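Local coordinates for protein DNA polymerase (Pyrobaculum calidifontis, PDB 5MDN) that probably catalyses template-directed DNA synthesis, adding deoxyribonucleotides from their triphosphates to a growing strand with release of diphosphate, at residues A[263-268]-A[366-371]; A[286-291]-A[297-302]; A[423-428]-A[559-564]; A[478-483]-A[506-511]; A[591-596]-A[613-618]. All coordinates share one frame; numbering follows the deposited sequence.

Along the chain, interaction 2 falls within the span bridged by interaction 1. Interaction 3 follows and likewise spans interaction 4, and interaction 5 comes last. Interaction 1 joins the exonuclease domain to the polymerase part, near a bound magnesium ion. Its centre is about 21 Å from that of interaction 2. Interactions 2 and 5 touch, with centres about 12 Å apart, so the 286-302 region rests on strand 614-617. Interactions 3 and 4 also touch, with centres about 17 Å apart, where helix 424-431 meets helix 495-512. Interactions 3 and 5 reach the same antiparallel sheet, that of the palm. Together the contacts link exonuclease, palm and fingers.

Interaction 1 (A[263-268]-A[366-371]); sequences SVYGHW and AAASVG
Tyr-265 lies with one ring face over the methyl group of Ala-368. This is a CH-pi contact. Ala-368 CB is 3.8 Å from the centroid of the Tyr-265 ring and 16° off the ring normal. It sits toward the CZ side of the ring. Val-264 CG2 covers the centre of the opposite face, so the ring is sandwiched. The Tyr-265 CG is anti to its carbonyl carbon (chi1 -41°), which brings the ring over Ala-368.

Apolar contacts continue at the base of the ring. Ala-367 CB meets Tyr-265 CB at 3.9 Å, and His-267 CB also touches this methyl.

Residues 264-267 form a tight turn in the loop between strands 261-262 and 268-269, in the exonuclease domain. Tyr-265 and Gly-266 both have positive phi, as in a type I' turn. No hydrogen bond crosses to 366-371.

Polar bonds hold the turn. Val-264 O accepts from His-267 N at 2.9 Å and from His-267 ND1 at 2.6 Å. The ND1 bond uses a lone pair of Val-264 O, which lies near the imidazole plane. The Tyr-265 hydroxyl bonds to Asn-372 and Arg-114. The His-267 side chain is about 4 Å from the magnesium ion held by Asp-7 and Asp-363.

Interaction 2 (A[286-291]-A[297-302]); sequences PEIKVK and AEYFGV
The nearest CA atoms of the two segments are those of Ile-288 and Tyr-299, 7.8 Å apart. Segment 286-291 is an irregular loop. Segment 297-302 is the last turn of helix 293-299 and its exit. Gly-301 ends the helix in a Schellman motif with positive phi: Val-302 N bonds back to Ala-297 O at 3.0 Å, and Gly-301 N to Glu-298 O at 2.9 Å.

Only side chains meet across the contact, and no hydrogen bond crosses. Ile-288 reaches over with its CD1 methyl. This atom lies 3.5 Å from Tyr-299 CG and also touches CB and CD2, at the root of the ring. Phe-300 CE1 is 4.2 Å from Ile-288 CD1, so one methyl touches both aromatic side chains, Tyr-299 more closely. The Tyr-299 CG is anti to its backbone N (chi1 -163°), which carries the ring out to the loop. At its far end Tyr-299 OH meets Glu-287 CB at 3.7 Å. The two side chains cross at about a right angle, with carboxylate and ring planes 74° apart. Glu-287 OE2 makes a salt bridge to Lys-591, and Tyr-299 OH a weak hydrogen bond to Asp-615.

Phe-300 packs on Leu-343 and Leu-347 of helix 326-356. Arg-613 makes a cation-pi contact with the Tyr-299 ring, and Glu-287 pairs by its backbone with Ile-616. The exonuclease-domain loop 286-291 and helix 293-299 are thus tied to strand 614-617.

Interaction 3 (A[423-428]-A[559-564]); sequences SMYPNI and GDTDSL
Met-424 and Tyr-425, on helix 424-431, face the tight turn between strands 556-560 and 563-567; the nearest CA atoms, of Met-424 and Asp-562, are 8.0 Å apart. Tyr-425 crosses the Thr-561 side chain at about a right angle and reaches the turn with its hydroxyl. Tyr-425 OH donates a weak hydrogen bond to Thr-561 O at 2.8 Å. The CG of Tyr-425 stands anti to the carbonyl carbon (chi1 -62°), which sends the hydroxyl toward the turn. Asp-562 CA lies at the ring edge, near its plane. The Met-424 chain bends at its last torsion, which places CE over one face of the Tyr-425 ring, toward the rim. Met-424 CE also meets Thr-561 O at 3.3 Å. An alanine in place of Tyr-425 would probably leave Thr-561 O without this donor and Met-424 CE without the ring it lies over.

The turn is held from within. Asp-560 OD1 accepts from Ser-563 N at 2.9 Å, an Asx motif, and from Ser-563 OG at 3.2 Å. Thr-561 OG1 bonds to Ala-403 O. Tyr-515 stacks with Tyr-425.

Segment 423-428 carries the S-M-Y-P of motif A (DxxSLYP in the family), and the turn the DTD signature of motif C. In family B polymerases these two palm motifs frame the polymerase active site. Tyr-425 matches the steric-gate tyrosine of relatives and probably acts likewise against ribonucleotides.

Interaction 4 (A[478-483]-A[506-511]); sequences ELRRAV and ALKVMA
Arg-480 runs along one side of helix 506-511 and meets Leu-507 first, then Lys-508. Its CB lies 4.0 Å from Leu-507 CD1 and close to Leu-507 CB. The CG is anti to the backbone N (chi1 -171°), and the chain stays extended to NE, which carries it past Leu-507. NE comes to 4.1 Å from Lys-508 CB. CZ lies over the same atom at 3.9 Å. NH1 is nearest to Lys-508 CG, at 3.6 Å, and NH2 to Lys-508 CD, at 3.8 Å. The flat guanidinium thus lays one face on the aliphatic part of the lysine. The two chains lie side by side and point the same way. The like charges of Arg-480 NH2 and Lys-508 NZ are near, at 4.8 Å, but not in contact. NH2 makes a weak hydrogen bond to Gln-504.

The segments belong to helices 468-486 and 495-512, the antiparallel helix pair of the fingers in family B polymerases. Their local axes approach to 9.6 Å at an angle of 158°. Lys-508 is the lysine of the KxxxN signature of motif B. In relatives this lysine contacts the triphosphate of the incoming nucleotide, and Lys-508 probably does the same.

Leu-507 CD1 rests against the backbone N and CA of Arg-480. Its other methyl, CD2, touches Leu-479 CD1 at 4.0 Å, the two leucines crossing at about a right angle. Leu-507 also packs on Val-357, and Leu-479 on Tyr-381 of helix 370-384.

Interaction 5 (A[591-596]-A[613-618]); sequences KDYERV and RIDIVG
A buried carboxylate, gripped by a tyrosine and a lysine, joins the edge strand of the palm sheet to the edge strand of a neighbouring antiparallel sheet. The carboxylate is that of Asp-615, whose side chain comes from the opposite direction to Lys-591 and Tyr-593. Tyr-593 OH donates to Asp-615 OD1 at 3.1 Å. It approaches on the syn side, 26° out of the carboxylate plane. The ring and carboxylate planes are 87° apart, and Asp-615 OD2 lies at the ring edge. Lys-591 NZ makes a salt bridge to Asp-615 OD2 at 3.3 Å, which as a hydrogen bond is weak. The lysine chain is bent at chi2 and chi4, which brings NZ round to this oxygen. Lys-591 CB meanwhile covers one face of the Tyr-593 ring. A phenylalanine at Tyr-593 would probably leave Asp-615 OD1 without its hydroxyl donor and the carboxylate freer to turn.

At Glu-594 the chain bends from one sheet to the other. Strand 588-593 pairs with strand 416-420 before it, and strand 595-598 pairs with strand 605-609 after it. Tyr-593 packs on Val-418, Tyr-605 and Leu-609, between the two sheets. On strand 614-617, Ile-614 points away and packs on helix 628-643.

Interaction 1 (A[263-268]-A[366-371])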
# COMPACT_ATOMS: atom_id res chain seq x y z
N SER A 263 -12.67 9.54 0.22
CA SER A 263 -11.72 10.65 0.31
C SER A 263 -10.44 10.38 -0.47
O SER A 263 -10.45 9.66 -1.47
CB SER A 263 -11.41 10.95 1.77
OG SER A 263 -10.49 12.03 1.88
N VAL A 264 -9.33 10.95 0.01
CA VAL A 264 -8.08 10.91 -0.74
C VAL A 264 -7.56 9.48 -0.85
O VAL A 264 -7.83 8.62 0.00
CB VAL A 264 -7.05 11.84 -0.07
CG1 VAL A 264 -6.63 11.30 1.29
CG2 VAL A 264 -5.84 12.06 -0.98
N TYR A 265 -6.81 9.22 -1.93
CA TYR A 265 -6.28 7.91 -2.30
C TYR A 265 -7.37 6.87 -2.52
O TYR A 265 -7.08 5.67 -2.57
CB TYR A 265 -5.28 7.38 -1.27
CG TYR A 265 -4.33 8.41 -0.71
CD1 TYR A 265 -3.42 9.06 -1.53
CD2 TYR A 265 -4.32 8.71 0.64
CE1 TYR A 265 -2.55 10.00 -1.03
CE2 TYR A 265 -3.45 9.64 1.16
CZ TYR A 265 -2.56 10.29 0.32
OH TYR A 265 -1.69 11.22 0.85
N GLY A 266 -8.63 7.30 -2.65
CA GLY A 266 -9.73 6.36 -2.68
C GLY A 266 -10.06 5.73 -1.35
O GLY A 266 -10.91 4.84 -1.30
N HIS A 267 -9.42 6.17 -0.26
CA HIS A 267 -9.77 5.65 1.05
C HIS A 267 -11.11 6.23 1.50
O HIS A 267 -11.55 7.28 1.03
CB HIS A 267 -8.67 5.99 2.07
CG HIS A 267 -8.94 7.22 2.88
ND1 HIS A 267 -8.56 8.48 2.48
CD2 HIS A 267 -9.55 7.38 4.08
CE1 HIS A 267 -8.92 9.36 3.39
NE2 HIS A 267 -9.52 8.72 4.37
N TRP A 268 -11.75 5.53 2.42
CA TRP A 268 -13.07 5.91 2.92
C TRP A 268 -12.93 6.42 4.34
O TRP A 268 -12.44 5.70 5.22
CB TRP A 268 -14.04 4.74 2.84
CG TRP A 268 -14.61 4.56 1.47
CD1 TRP A 268 -13.97 4.05 0.38
CD2 TRP A 268 -15.92 4.93 1.03
NE1 TRP A 268 -14.80 4.06 -0.71
CE2 TRP A 268 -16.01 4.60 -0.33
CE3 TRP A 268 -17.03 5.50 1.66
CZ2 TRP A 268 -17.16 4.82 -1.08
CZ3 TRP A 268 -18.17 5.72 0.92
CH2 TRP A 268 -18.23 5.38 -0.44
N ALA A 366 -1.64 3.59 4.92
CA ALA A 366 -1.54 2.43 4.04
C ALA A 366 -2.12 2.70 2.65
O ALA A 366 -1.62 2.15 1.66
CB ALA A 366 -2.25 1.23 4.67
N ALA A 367 -3.15 3.54 2.56
CA ALA A 367 -3.76 3.83 1.27
C ALA A 367 -2.82 4.61 0.36
O ALA A 367 -2.87 4.45 -0.86
CB ALA A 367 -5.06 4.61 1.47
N ALA A 368 -1.97 5.46 0.93
CA ALA A 368 -1.04 6.24 0.15
C ALA A 368 0.09 5.37 -0.39
O ALA A 368 0.44 4.33 0.18
CB ALA A 368 -0.46 7.38 0.99
N SER A 369 0.68 5.80 -1.50
CA SER A 369 1.81 5.10 -2.07
C SER A 369 3.07 5.39 -1.25
O SER A 369 3.12 6.34 -0.46
CB SER A 369 2.03 5.50 -3.54
OG SER A 369 2.35 6.87 -3.66
N VAL A 370 4.08 4.53 -1.44
CA VAL A 370 5.33 4.66 -0.69
C VAL A 370 5.93 6.05 -0.88
O VAL A 370 6.34 6.70 0.09
CB VAL A 370 6.31 3.56 -1.09
CG1 VAL A 370 7.60 3.69 -0.30
CG2 VAL A 370 5.68 2.19 -0.87
N GLY A 371 5.98 6.53 -2.12
CA GLY A 371 6.49 7.86 -2.38
C GLY A 371 5.59 8.94 -1.82
O GLY A 371 6.06 9.95 -1.30

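Interaction 2 (A[286-291]-A[297-302])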
# COMPACT_ATOMS: atom_id res chain seq x y z
N PRO A 286 5.83 -7.84 -2.33
CA PRO A 286 6.10 -8.46 -3.64
C PRO A 286 6.19 -9.97 -3.62
O PRO A 286 6.36 -10.58 -4.68
CB PRO A 286 7.45 -7.83 -4.02
CG PRO A 286 8.13 -7.65 -2.70
CD PRO A 286 7.04 -7.25 -1.73
N GLU A 287 6.10 -10.61 -2.45
CA GLU A 287 6.27 -12.06 -2.35
C GLU A 287 5.00 -12.84 -2.66
O GLU A 287 5.09 -14.02 -3.04
CB GLU A 287 6.77 -12.44 -0.96
CG GLU A 287 7.97 -11.64 -0.47
CD GLU A 287 7.62 -10.74 0.71
OE1 GLU A 287 6.84 -9.79 0.52
OE2 GLU A 287 8.12 -10.99 1.82
N ILE A 288 3.82 -12.24 -2.51
CA ILE A 288 2.59 -13.02 -2.37
C ILE A 288 2.03 -13.43 -3.73
O ILE A 288 1.51 -14.54 -3.88
CB ILE A 288 1.56 -12.22 -1.55
CG1 ILE A 288 2.15 -11.81 -0.19
CG2 ILE A 288 0.28 -13.03 -1.37
CD1 ILE A 288 1.77 -12.71 0.96
N LYS A 289 2.11 -12.54 -4.72
CA LYS A 289 1.82 -12.84 -6.13
C LYS A 289 0.33 -12.99 -6.44
O LYS A 289 -0.07 -12.86 -7.60
CB LYS A 289 2.60 -14.09 -6.58
CG LYS A 289 1.76 -15.22 -7.14
CD LYS A 289 2.13 -15.51 -8.58
CE LYS A 289 1.18 -16.51 -9.21
NZ LYS A 289 1.51 -16.79 -10.63
N VAL A 290 -0.50 -13.23 -5.43
CA VAL A 290 -1.93 -13.44 -5.69
C VAL A 290 -2.77 -12.51 -4.82
O VAL A 290 -3.65 -11.81 -5.32
CB VAL A 290 -2.32 -14.91 -5.47
CG1 VAL A 290 -1.63 -15.47 -4.22
CG2 VAL A 290 -3.83 -15.05 -5.37
N LYS A 291 -2.52 -12.51 -3.50
CA LYS A 291 -3.01 -11.49 -2.58
C LYS A 291 -4.52 -11.58 -2.34
O LYS A 291 -5.18 -10.56 -2.13
CB LYS A 291 -2.63 -10.08 -3.04
CG LYS A 291 -1.14 -9.88 -3.20
CD LYS A 291 -0.80 -8.48 -3.68
CE LYS A 291 0.70 -8.24 -3.64
NZ LYS A 291 1.41 -9.00 -4.71
N ALA A 297 -3.67 -14.74 4.39
CA ALA A 297 -3.83 -15.26 5.75
C ALA A 297 -2.89 -16.43 6.01
O ALA A 297 -2.33 -16.55 7.10
CB ALA A 297 -5.28 -15.68 5.97
N GLU A 298 -2.72 -17.31 5.02
CA GLU A 298 -1.82 -18.45 5.19
C GLU A 298 -0.37 -18.01 5.27
O GLU A 298 0.40 -18.53 6.10
CB GLU A 298 -2.01 -19.44 4.04
CG GLU A 298 -1.46 -20.83 4.34
CD GLU A 298 -1.32 -21.68 3.09
OE1 GLU A 298 -2.31 -21.81 2.35
OE2 GLU A 298 -0.22 -22.22 2.86
N TYR A 299 0.04 -17.08 4.41
CA TYR A 299 1.43 -16.63 4.40
C TYR A 299 1.86 -16.10 5.76
O TYR A 299 2.96 -16.41 6.24
CB TYR A 299 1.63 -15.55 3.33
CG TYR A 299 3.08 -15.32 2.96
CD1 TYR A 299 3.74 -16.18 2.09
CD2 TYR A 299 3.78 -14.24 3.48
CE1 TYR A 299 5.06 -15.97 1.75
CE2 TYR A 299 5.11 -14.03 3.14
CZ TYR A 299 5.74 -14.90 2.28
OH TYR A 299 7.06 -14.68 1.94
N PHE A 300 1.01 -15.30 6.40
CA PHE A 300 1.30 -14.75 7.71
C PHE A 300 0.90 -15.68 8.85
O PHE A 300 1.05 -15.32 10.02
CB PHE A 300 0.62 -13.39 7.88
CG PHE A 300 1.17 -12.31 7.00
CD1 PHE A 300 0.83 -12.25 5.66
CD2 PHE A 300 2.05 -11.37 7.51
CE1 PHE A 300 1.35 -11.26 4.84
CE2 PHE A 300 2.57 -10.38 6.70
CZ PHE A 300 2.22 -10.32 5.36
N GLY A 301 0.39 -16.87 8.53
CA GLY A 301 0.16 -17.89 9.54
C GLY A 301 -0.97 -17.61 10.51
O GLY A 301 -0.84 -17.90 11.70
N VAL A 302 -2.08 -17.05 10.03
CA VAL A 302 -3.22 -16.80 10.91
C VAL A 302 -4.27 -17.88 10.69
O VAL A 302 -5.03 -18.22 11.61
CB VAL A 302 -3.80 -15.39 10.70
CG1 VAL A 302 -2.69 -14.35 10.69
CG2 VAL A 302 -4.62 -15.30 9.43

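Interaction 3 (A[423-428]-A[559-564])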
# COMPACT_ATOMS: atom_id res chain seq x y z
N SER A 423 19.82 -0.60 3.41
CA SER A 423 20.40 0.45 4.24
C SER A 423 21.60 1.12 3.59
O SER A 423 22.13 2.09 4.15
CB SER A 423 20.81 -0.12 5.60
OG SER A 423 19.72 -0.75 6.24
N MET A 424 22.04 0.63 2.43
CA MET A 424 23.17 1.24 1.72
C MET A 424 22.86 2.66 1.29
O MET A 424 23.73 3.54 1.35
CB MET A 424 23.53 0.37 0.52
CG MET A 424 24.69 0.84 -0.32
SD MET A 424 25.16 -0.46 -1.47
CE MET A 424 23.75 -0.44 -2.56
N TYR A 425 21.64 2.92 0.83
CA TYR A 425 21.29 4.18 0.19
C TYR A 425 21.28 5.36 1.17
O TYR A 425 21.80 6.43 0.82
CB TYR A 425 19.94 4.06 -0.51
CG TYR A 425 19.95 3.03 -1.60
CD1 TYR A 425 20.56 3.30 -2.82
CD2 TYR A 425 19.39 1.78 -1.41
CE1 TYR A 425 20.59 2.36 -3.83
CE2 TYR A 425 19.41 0.83 -2.41
CZ TYR A 425 20.01 1.13 -3.61
OH TYR A 425 20.04 0.19 -4.61
N PRO A 426 20.71 5.24 2.37
CA PRO A 426 20.90 6.32 3.35
C PRO A 426 22.36 6.57 3.67
O PRO A 426 22.79 7.73 3.77
CB PRO A 426 20.12 5.83 4.58
CG PRO A 426 19.08 4.93 4.02
CD PRO A 426 19.75 4.23 2.87
N ASN A 427 23.15 5.50 3.85
CA ASN A 427 24.58 5.65 4.10
C ASN A 427 25.25 6.46 3.00
O ASN A 427 25.99 7.41 3.28
CB ASN A 427 25.24 4.27 4.21
CG ASN A 427 25.61 3.91 5.63
OD1 ASN A 427 24.81 4.07 6.55
ND2 ASN A 427 26.83 3.42 5.82
N ILE A 428 25.02 6.08 1.74
CA ILE A 428 25.61 6.80 0.61
C ILE A 428 25.22 8.28 0.65
O ILE A 428 26.07 9.17 0.49
CB ILE A 428 25.19 6.14 -0.71
CG1 ILE A 428 26.15 5.00 -1.06
CG2 ILE A 428 25.16 7.16 -1.84
CD1 ILE A 428 25.64 4.10 -2.14
N GLY A 559 22.74 -10.47 -8.18
CA GLY A 559 23.01 -9.24 -7.47
C GLY A 559 22.51 -8.02 -8.19
O GLY A 559 22.94 -7.72 -9.31
N ASP A 560 21.59 -7.30 -7.57
CA ASP A 560 21.12 -6.02 -8.07
C ASP A 560 21.42 -4.92 -7.05
O ASP A 560 22.07 -5.15 -6.03
CB ASP A 560 19.63 -6.09 -8.44
CG ASP A 560 18.75 -6.43 -7.27
OD1 ASP A 560 19.28 -6.64 -6.16
OD2 ASP A 560 17.52 -6.49 -7.45
N THR A 561 20.95 -3.71 -7.36
CA THR A 561 21.28 -2.54 -6.56
C THR A 561 20.85 -2.69 -5.10
O THR A 561 21.53 -2.16 -4.20
CB THR A 561 20.64 -1.30 -7.17
OG1 THR A 561 19.93 -1.66 -8.36
CG2 THR A 561 21.71 -0.27 -7.51
N ASP A 562 19.75 -3.39 -4.82
CA ASP A 562 19.23 -3.46 -3.46
C ASP A 562 19.51 -4.77 -2.74
O ASP A 562 19.32 -4.84 -1.52
CB ASP A 562 17.71 -3.16 -3.46
CG ASP A 562 16.91 -4.18 -4.25
OD1 ASP A 562 17.53 -5.02 -4.94
OD2 ASP A 562 15.65 -4.14 -4.18
N SER A 563 19.94 -5.82 -3.44
CA SER A 563 20.24 -7.09 -2.78
C SER A 563 21.14 -7.94 -3.67
O SER A 563 21.28 -7.68 -4.86
CB SER A 563 18.96 -7.86 -2.42
OG SER A 563 18.24 -8.21 -3.59
N LEU A 564 21.77 -8.94 -3.06
CA LEU A 564 22.44 -9.98 -3.83
C LEU A 564 22.19 -11.34 -3.19
O LEU A 564 22.11 -11.46 -1.96
CB LEU A 564 23.95 -9.71 -3.97
CG LEU A 564 24.89 -9.30 -2.83
CD1 LEU A 564 25.07 -10.38 -1.78
CD2 LEU A 564 26.24 -8.90 -3.41

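Interaction 4 (A[478-483]-A[506-511])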
# COMPACT_ATOMS: atom_id res chain seq x y z
N GLU A 478 19.28 8.48 13.88
CA GLU A 478 19.42 8.73 15.31
C GLU A 478 18.21 8.25 16.08
O GLU A 478 18.34 7.60 17.13
CB GLU A 478 19.65 10.22 15.56
CG GLU A 478 20.23 10.54 16.93
CD GLU A 478 20.47 12.02 17.13
OE1 GLU A 478 19.61 12.83 16.72
OE2 GLU A 478 21.52 12.39 17.70
N LEU A 479 17.00 8.57 15.59
CA LEU A 479 15.78 8.12 16.25
C LEU A 479 15.76 6.60 16.39
O LEU A 479 15.46 6.07 17.46
CB LEU A 479 14.56 8.59 15.46
CG LEU A 479 14.17 10.07 15.52
CD1 LEU A 479 13.02 10.32 14.56
CD2 LEU A 479 13.80 10.48 16.93
N ARG A 480 16.07 5.89 15.30
CA ARG A 480 16.07 4.43 15.35
C ARG A 480 17.15 3.90 16.29
O ARG A 480 16.90 2.98 17.07
CB ARG A 480 16.27 3.86 13.94
CG ARG A 480 16.07 2.37 13.84
CD ARG A 480 16.52 1.86 12.48
NE ARG A 480 16.74 0.42 12.48
CZ ARG A 480 17.32 -0.25 11.48
NH1 ARG A 480 17.75 0.40 10.41
NH2 ARG A 480 17.47 -1.56 11.56
N ARG A 481 18.36 4.47 16.21
CA ARG A 481 19.44 4.04 17.09
C ARG A 481 19.07 4.19 18.55
O ARG A 481 19.44 3.36 19.39
CB ARG A 481 20.71 4.84 16.76
CG ARG A 481 21.99 4.26 17.34
CD ARG A 481 23.13 4.43 16.35
NE ARG A 481 23.38 5.83 16.04
CZ ARG A 481 23.88 6.27 14.89
NH1 ARG A 481 24.18 5.40 13.93
NH2 ARG A 481 24.08 7.56 14.70
N ALA A 482 18.33 5.25 18.89
CA ALA A 482 17.89 5.45 20.27
C ALA A 482 16.82 4.43 20.65
O ALA A 482 16.87 3.85 21.74
CB ALA A 482 17.38 6.87 20.46
N VAL A 483 15.84 4.22 19.77
CA VAL A 483 14.80 3.24 20.03
C VAL A 483 15.40 1.84 20.14
O VAL A 483 15.02 1.05 21.01
CB VAL A 483 13.71 3.31 18.94
CG1 VAL A 483 12.76 2.12 19.05
CG2 VAL A 483 12.94 4.62 19.04
N ALA A 506 9.67 0.67 11.46
CA ALA A 506 8.98 1.74 10.74
C ALA A 506 9.93 2.86 10.36
O ALA A 506 9.83 3.43 9.26
CB ALA A 506 7.83 2.28 11.59
N LEU A 507 10.87 3.20 11.24
CA LEU A 507 11.88 4.19 10.91
C LEU A 507 12.79 3.69 9.79
O LEU A 507 13.14 4.45 8.88
CB LEU A 507 12.69 4.55 12.15
CG LEU A 507 11.94 5.37 13.20
CD1 LEU A 507 12.54 5.17 14.59
CD2 LEU A 507 11.92 6.84 12.83
N LYS A 508 13.20 2.42 9.86
CA LYS A 508 14.03 1.83 8.81
C LYS A 508 13.36 1.92 7.44
O LYS A 508 13.99 2.31 6.46
CB LYS A 508 14.30 0.36 9.14
CG LYS A 508 15.09 -0.37 8.06
CD LYS A 508 15.32 -1.82 8.42
CE LYS A 508 16.04 -2.55 7.30
NZ LYS A 508 16.24 -3.99 7.60
N VAL A 509 12.08 1.55 7.37
CA VAL A 509 11.39 1.49 6.08
C VAL A 509 11.30 2.87 5.44
O VAL A 509 11.49 3.03 4.23
CB VAL A 509 10.00 0.84 6.24
CG1 VAL A 509 9.25 0.85 4.92
CG2 VAL A 509 10.14 -0.58 6.76
N MET A 510 11.02 3.89 6.25
CA MET A 510 10.94 5.25 5.71
C MET A 510 12.31 5.75 5.27
O MET A 510 12.42 6.44 4.24
CB MET A 510 10.33 6.19 6.75
CG MET A 510 8.90 5.83 7.12
SD MET A 510 7.74 5.94 5.74
CE MET A 510 8.03 7.62 5.18
N ALA A 511 13.36 5.42 6.02
CA ALA A 511 14.72 5.79 5.62
C ALA A 511 15.11 5.10 4.31
O ALA A 511 15.63 5.73 3.39
CB ALA A 511 15.70 5.44 6.73

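Interaction 5 (A[591-596]-A[613-618])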
# COMPACT_ATOMS: atom_id res chain seq x y z
N LYS A 591 16.18 -13.50 3.36
CA LYS A 591 15.49 -14.77 3.14
C LYS A 591 16.50 -15.91 3.16
O LYS A 591 17.61 -15.77 2.64
CB LYS A 591 14.72 -14.77 1.82
CG LYS A 591 13.57 -13.78 1.76
CD LYS A 591 12.45 -14.16 2.71
CE LYS A 591 11.38 -13.08 2.76
NZ LYS A 591 10.51 -13.11 1.56
N ASP A 592 16.09 -17.03 3.74
CA ASP A 592 16.87 -18.27 3.72
C ASP A 592 16.06 -19.29 2.93
O ASP A 592 15.14 -19.91 3.46
CB ASP A 592 17.17 -18.77 5.13
CG ASP A 592 18.00 -20.05 5.15
OD1 ASP A 592 18.51 -20.44 4.08
OD2 ASP A 592 18.13 -20.65 6.23
N TYR A 593 16.41 -19.46 1.65
CA TYR A 593 15.68 -20.36 0.77
C TYR A 593 16.33 -21.74 0.75
O TYR A 593 17.55 -21.86 0.65
CB TYR A 593 15.64 -19.80 -0.65
CG TYR A 593 14.78 -18.56 -0.82
CD1 TYR A 593 13.42 -18.59 -0.54
CD2 TYR A 593 15.33 -17.37 -1.29
CE1 TYR A 593 12.64 -17.46 -0.71
CE2 TYR A 593 14.56 -16.24 -1.45
CZ TYR A 593 13.21 -16.29 -1.16
OH TYR A 593 12.43 -15.17 -1.33
N GLU A 594 15.50 -22.78 0.86
CA GLU A 594 15.99 -24.13 0.65
C GLU A 594 16.34 -24.37 -0.81
O GLU A 594 17.33 -25.05 -1.11
CB GLU A 594 14.94 -25.14 1.13
CG GLU A 594 15.40 -26.59 1.11
CD GLU A 594 14.38 -27.53 1.71
OE1 GLU A 594 13.39 -27.03 2.30
OE2 GLU A 594 14.55 -28.76 1.60
N ARG A 595 15.54 -23.82 -1.73
CA ARG A 595 15.80 -23.94 -3.15
C ARG A 595 15.19 -22.73 -3.86
O ARG A 595 14.21 -22.16 -3.40
CB ARG A 595 15.25 -25.26 -3.71
CG ARG A 595 16.12 -25.88 -4.79
CD ARG A 595 15.94 -27.39 -4.91
NE ARG A 595 16.36 -28.10 -3.71
CZ ARG A 595 15.54 -28.68 -2.84
NH1 ARG A 595 14.23 -28.65 -3.04
NH2 ARG A 595 16.03 -29.30 -1.78
N VAL A 596 15.79 -22.36 -4.99
CA VAL A 596 15.40 -21.18 -5.75
C VAL A 596 15.40 -21.53 -7.23
O VAL A 596 16.28 -22.28 -7.70
CB VAL A 596 16.34 -19.97 -5.49
CG1 VAL A 596 15.98 -18.80 -6.39
CG2 VAL A 596 16.27 -19.55 -4.04
N ARG A 613 6.92 -22.51 3.03
CA ARG A 613 6.21 -21.52 2.23
C ARG A 613 6.98 -21.18 0.96
O ARG A 613 8.18 -20.92 1.00
CB ARG A 613 5.97 -20.25 3.05
CG ARG A 613 4.88 -20.35 4.09
CD ARG A 613 4.73 -19.03 4.82
NE ARG A 613 5.96 -18.67 5.52
CZ ARG A 613 6.34 -17.43 5.78
NH1 ARG A 613 5.58 -16.41 5.40
NH2 ARG A 613 7.48 -17.20 6.43
N ILE A 614 6.28 -21.20 -0.16
CA ILE A 614 6.81 -20.70 -1.43
C ILE A 614 6.40 -19.24 -1.57
O ILE A 614 5.27 -18.87 -1.26
CB ILE A 614 6.31 -21.55 -2.61
CG1 ILE A 614 6.92 -22.96 -2.62
CG2 ILE A 614 6.58 -20.86 -3.95
CD1 ILE A 614 6.23 -23.95 -1.69
N ASP A 615 7.32 -18.41 -2.06
CA ASP A 615 6.98 -17.06 -2.49
C ASP A 615 7.54 -16.81 -3.88
O ASP A 615 8.57 -17.37 -4.27
CB ASP A 615 7.48 -15.99 -1.49
CG ASP A 615 8.96 -16.09 -1.16
OD1 ASP A 615 9.76 -16.53 -2.01
OD2 ASP A 615 9.34 -15.71 -0.03
N ILE A 616 6.83 -15.98 -4.64
CA ILE A 616 7.06 -15.82 -6.07
C ILE A 616 7.23 -14.34 -6.36
O ILE A 616 6.39 -13.52 -5.97
CB ILE A 616 5.91 -16.41 -6.90
CG1 ILE A 616 5.74 -17.90 -6.58
CG2 ILE A 616 6.17 -16.21 -8.38
CD1 ILE A 616 4.53 -18.53 -7.23
N VAL A 617 8.32 -13.99 -7.04
CA VAL A 617 8.67 -12.60 -7.32
C VAL A 617 8.75 -12.42 -8.83
O VAL A 617 9.36 -13.24 -9.52
CB VAL A 617 10.00 -12.21 -6.66
CG1 VAL A 617 10.36 -10.76 -7.00
CG2 VAL A 617 9.92 -12.40 -5.15
N GLY A 618 8.13 -11.36 -9.33
CA GLY A 618 8.03 -11.15 -10.76
C GLY A 618 6.76 -11.74 -11.36
O GLY A 618 6.13 -12.63 -10.81